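Local coordinates for protein CPI (Ascaris lumbricoides, PDB 4IT7) that probably inhibits cysteine-type endopeptidases, as a nematode member of the cystatin family, at residues 45-50 and 59-64. Residues are numbered along the deposited sequence; the frame is centred on the assembly and turned at random.
Sequences VISAKT and VLELLI
Glu-61 faces both Ile-46 and Ser-47, which makes this antiparallel pairing a worked example of the classic beta bulge, here in the hairpin formed by strands 38-51 and 56-70 of the cystatin fold. The carbonyl oxygen of Glu-61 receives two weak bonds from the bulged pair: Ile-46 N lies 2.8 Å from Glu-61 O but at a bent angle of 127°, while Ser-47 N is straighter and more distant. In return Glu-61 N reaches Ser-47 O at 3.1 Å, standing above the carbonyl plane. Regular pairing follows at Lys-49 and Val-59, whose backbones exchange two hydrogen bonds.

The side chain of Glu-61 can be followed outward along the face that carries Ser-47, Lys-49 and Val-59. Its CB is 3.9 Å from Ile-46 CB and also approaches Ser-47 OG; CG and CD then run past the same hydroxyl with the chain extended (chi2 177°). At the tip, OE1 accepts the hydroxyl proton of Ser-47 OG at 2.6 Å through its anti lone pair, with CG2 of Ile-46 alongside. With chi1 at 67°, Ser-47 directs its OG at this carboxylate, and a water donates to both OG and Val-59 O. Lys-49 lies beside Val-59, CE 4.0 Å from Val-59 CB, and has a cation-pi partner in Phe-9. Ile-46 CD1 meets Leu-63 CB at 3.8 Å.

The opposite face is apolar. Ala-48 CB meets Leu-60 CD2 at 3.6 Å, and both methyls of Val-45 come up to Leu-62 CD2 from the same side; helix 17-33 covers Val-45, Ala-48 and Leu-62. The face under the helix is thus aliphatic, whereas the other mixes aliphatic contact with polar bonds: from within the bulge, the Ser-47 hydroxyl, through carboxylate and water, ties one residue of strand 38-51 to two of strand 56-70.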
ATOM      1  N   VAL A  45       3.372   6.263  -4.688  1.00 41.48           N
ATOM      2  CA  VAL A  45       2.510   5.383  -5.402  1.00 45.82           C
ATOM      3  C   VAL A  45       3.020   5.358  -6.848  1.00 40.80           C
ATOM      4  O   VAL A  45       2.824   6.298  -7.563  1.00 37.42           O
ATOM      5  CB  VAL A  45       1.018   5.799  -5.289  1.00 42.14           C
ATOM      6  CG1 VAL A  45       0.153   4.691  -5.830  1.00 37.85           C
ATOM      7  CG2 VAL A  45       0.618   6.115  -3.841  1.00 38.48           C
ATOM      8  N   ILE A  46       3.646   4.263  -7.261  1.00 40.59           N
ATOM      9  CA  ILE A  46       4.175   4.120  -8.643  1.00 39.35           C
ATOM     10  C   ILE A  46       3.015   4.074  -9.670  1.00 45.01           C
ATOM     11  O   ILE A  46       3.008   4.831 -10.640  1.00 43.93           O
ATOM     12  CB  ILE A  46       5.006   2.843  -8.767  1.00 34.46           C
ATOM     13  CG1 ILE A  46       6.215   2.909  -7.863  1.00 41.04           C
ATOM     14  CG2 ILE A  46       5.433   2.524 -10.193  1.00 39.83           C
ATOM     15  CD1 ILE A  46       6.771   1.507  -7.604  1.00 39.02           C
ATOM     16  N   SER A  47       2.026   3.197  -9.457  1.00 44.40           N
ATOM     17  CA  SER A  47       0.861   3.158 -10.340  1.00 41.99           C
ATOM     18  C   SER A  47      -0.449   2.755  -9.643  1.00 42.38           C
ATOM     19  O   SER A  47      -0.433   2.278  -8.498  1.00 36.80           O
ATOM     20  CB  SER A  47       1.147   2.224 -11.493  1.00 44.85           C
ATOM     21  OG  SER A  47       1.248   0.902 -11.027  1.00 44.14           O
ATOM     22  N   ALA A  48      -1.568   2.929 -10.358  1.00 35.72           N
ATOM     23  CA  ALA A  48      -2.895   2.641  -9.832  1.00 35.35           C
ATOM     24  C   ALA A  48      -3.795   2.340 -10.991  1.00 39.95           C
ATOM     25  O   ALA A  48      -3.786   3.057 -11.978  1.00 38.83           O
ATOM     26  CB  ALA A  48      -3.417   3.836  -9.070  1.00 37.09           C
ATOM     27  N   LYS A  49      -4.577   1.275 -10.893  1.00 40.98           N
ATOM     28  CA  LYS A  49      -5.475   0.924 -11.970  1.00 43.10           C
ATOM     29  C   LYS A  49      -6.681   0.185 -11.417  1.00 46.57           C
ATOM     30  O   LYS A  49      -6.537  -0.707 -10.566  1.00 45.68           O
ATOM     31  CB  LYS A  49      -4.760   0.042 -12.972  1.00 37.76           C
ATOM     32  CG  LYS A  49      -4.336  -1.291 -12.405  1.00 42.15           C
ATOM     33  CD  LYS A  49      -3.493  -2.022 -13.430  1.00 47.26           C
ATOM     34  CE  LYS A  49      -3.448  -3.501 -13.127  1.00 43.88           C
ATOM     35  NZ  LYS A  49      -2.792  -4.239 -14.246  1.00 49.97           N
ATOM     36  N   THR A  50      -7.858   0.529 -11.933  1.00 42.75           N
ATOM     37  CA  THR A  50      -9.110  -0.026 -11.434  1.00 44.81           C
ATOM     38  C   THR A  50      -9.871  -0.774 -12.522  1.00 52.44           C
ATOM     39  O   THR A  50      -9.835  -0.411 -13.705  1.00 52.94           O
ATOM     40  CB  THR A  50      -9.988   1.052 -10.772  1.00 44.94           C
ATOM     41  OG1 THR A  50     -10.594   1.854 -11.785  1.00 51.78           O
ATOM     42  CG2 THR A  50      -9.155   1.969  -9.877  1.00 42.44           C
ATOM     43  N   VAL A  59      -5.588  -2.058  -8.263  1.00 39.58           N
ATOM     44  CA  VAL A  59      -4.250  -2.631  -8.092  1.00 38.74           C
ATOM     45  C   VAL A  59      -3.279  -1.465  -8.043  1.00 42.65           C
ATOM     46  O   VAL A  59      -3.281  -0.582  -8.930  1.00 41.98           O
ATOM     47  CB  VAL A  59      -3.844  -3.669  -9.166  1.00 40.18           C
ATOM     48  CG1 VAL A  59      -2.371  -4.085  -8.968  1.00 42.97           C
ATOM     49  CG2 VAL A  59      -4.735  -4.901  -9.113  1.00 41.66           C
ATOM     50  N   LEU A  60      -2.510  -1.441  -6.962  1.00 39.40           N
ATOM     51  CA  LEU A  60      -1.543  -0.393  -6.718  1.00 40.58           C
ATOM     52  C   LEU A  60      -0.160  -0.989  -6.681  1.00 39.18           C
ATOM     53  O   LEU A  60       0.019  -2.130  -6.242  1.00 39.41           O
ATOM     54  CB  LEU A  60      -1.808   0.344  -5.374  1.00 36.05           C
ATOM     55  CG  LEU A  60      -3.206   0.839  -5.015  1.00 35.72           C
ATOM     56  CD1 LEU A  60      -3.231   1.329  -3.582  1.00 31.56           C
ATOM     57  CD2 LEU A  60      -3.652   1.944  -5.968  1.00 35.20           C
ATOM     58  N   GLU A  61       0.806  -0.205  -7.168  1.00 38.40           N
ATOM     59  CA  GLU A  61       2.198  -0.509  -6.953  1.00 37.49           C
ATOM     60  C   GLU A  61       2.712   0.600  -6.099  1.00 37.01           C
ATOM     61  O   GLU A  61       2.630   1.756  -6.475  1.00 35.03           O
ATOM     62  CB  GLU A  61       2.975  -0.486  -8.240  1.00 41.39           C
ATOM     63  CG  GLU A  61       2.935  -1.751  -9.069  1.00 48.09           C
ATOM     64  CD  GLU A  61       3.720  -1.532 -10.364  1.00 56.04           C
ATOM     65  OE1 GLU A  61       3.352  -0.630 -11.144  1.00 54.82           O
ATOM     66  OE2 GLU A  61       4.729  -2.219 -10.592  1.00 56.37           O
ATOM     67  N   LEU A  62       3.266   0.219  -4.948  1.00 35.67           N
ATOM     68  CA  LEU A  62       3.779   1.146  -3.977  1.00 34.81           C
ATOM     69  C   LEU A  62       5.272   0.963  -3.892  1.00 36.40           C
ATOM     70  O   LEU A  62       5.774  -0.172  -3.808  1.00 37.23           O
ATOM     71  CB  LEU A  62       3.139   0.871  -2.590  1.00 31.46           C
ATOM     72  CG  LEU A  62       1.588   0.926  -2.552  1.00 34.87           C
ATOM     73  CD1 LEU A  62       1.043   0.539  -1.180  1.00 29.00           C
ATOM     74  CD2 LEU A  62       1.075   2.302  -2.908  1.00 31.53           C
ATOM     75  N   LEU A  63       5.985   2.079  -3.899  1.00 34.75           N
ATOM     76  CA  LEU A  63       7.409   2.058  -3.620  1.00 35.26           C
ATOM     77  C   LEU A  63       7.554   2.395  -2.142  1.00 31.55           C
ATOM     78  O   LEU A  63       7.139   3.499  -1.708  1.00 34.68           O
ATOM     79  CB  LEU A  63       8.133   3.127  -4.472  1.00 33.13           C
ATOM     80  CG  LEU A  63       9.618   3.302  -4.166  1.00 36.26           C
ATOM     81  CD1 LEU A  63      10.354   1.988  -4.397  1.00 34.50           C
ATOM     82  CD2 LEU A  63      10.195   4.470  -5.003  1.00 32.77           C
ATOM     83  N   ILE A  64       8.144   1.481  -1.360  1.00 30.03           N
ATOM     84  CA  ILE A  64       8.199   1.680   0.085  1.00 35.74           C
ATOM     85  C   ILE A  64       9.641   1.625   0.587  1.00 40.68           C
ATOM     86  O   ILE A  64      10.481   0.929  -0.013  1.00 34.24           O
ATOM     87  CB  ILE A  64       7.271   0.682   0.874  1.00 35.75           C
ATOM     88  CG1 ILE A  64       7.871  -0.728   0.901  1.00 34.07           C
ATOM     89  CG2 ILE A  64       5.836   0.653   0.269  1.00 33.44           C
ATOM     90  CD1 ILE A  64       7.302  -1.611   1.995  1.00 35.71           C
TER
HETATM   91  O   HOH W   1      -1.101  -0.695 -10.680  1.00 48.14           O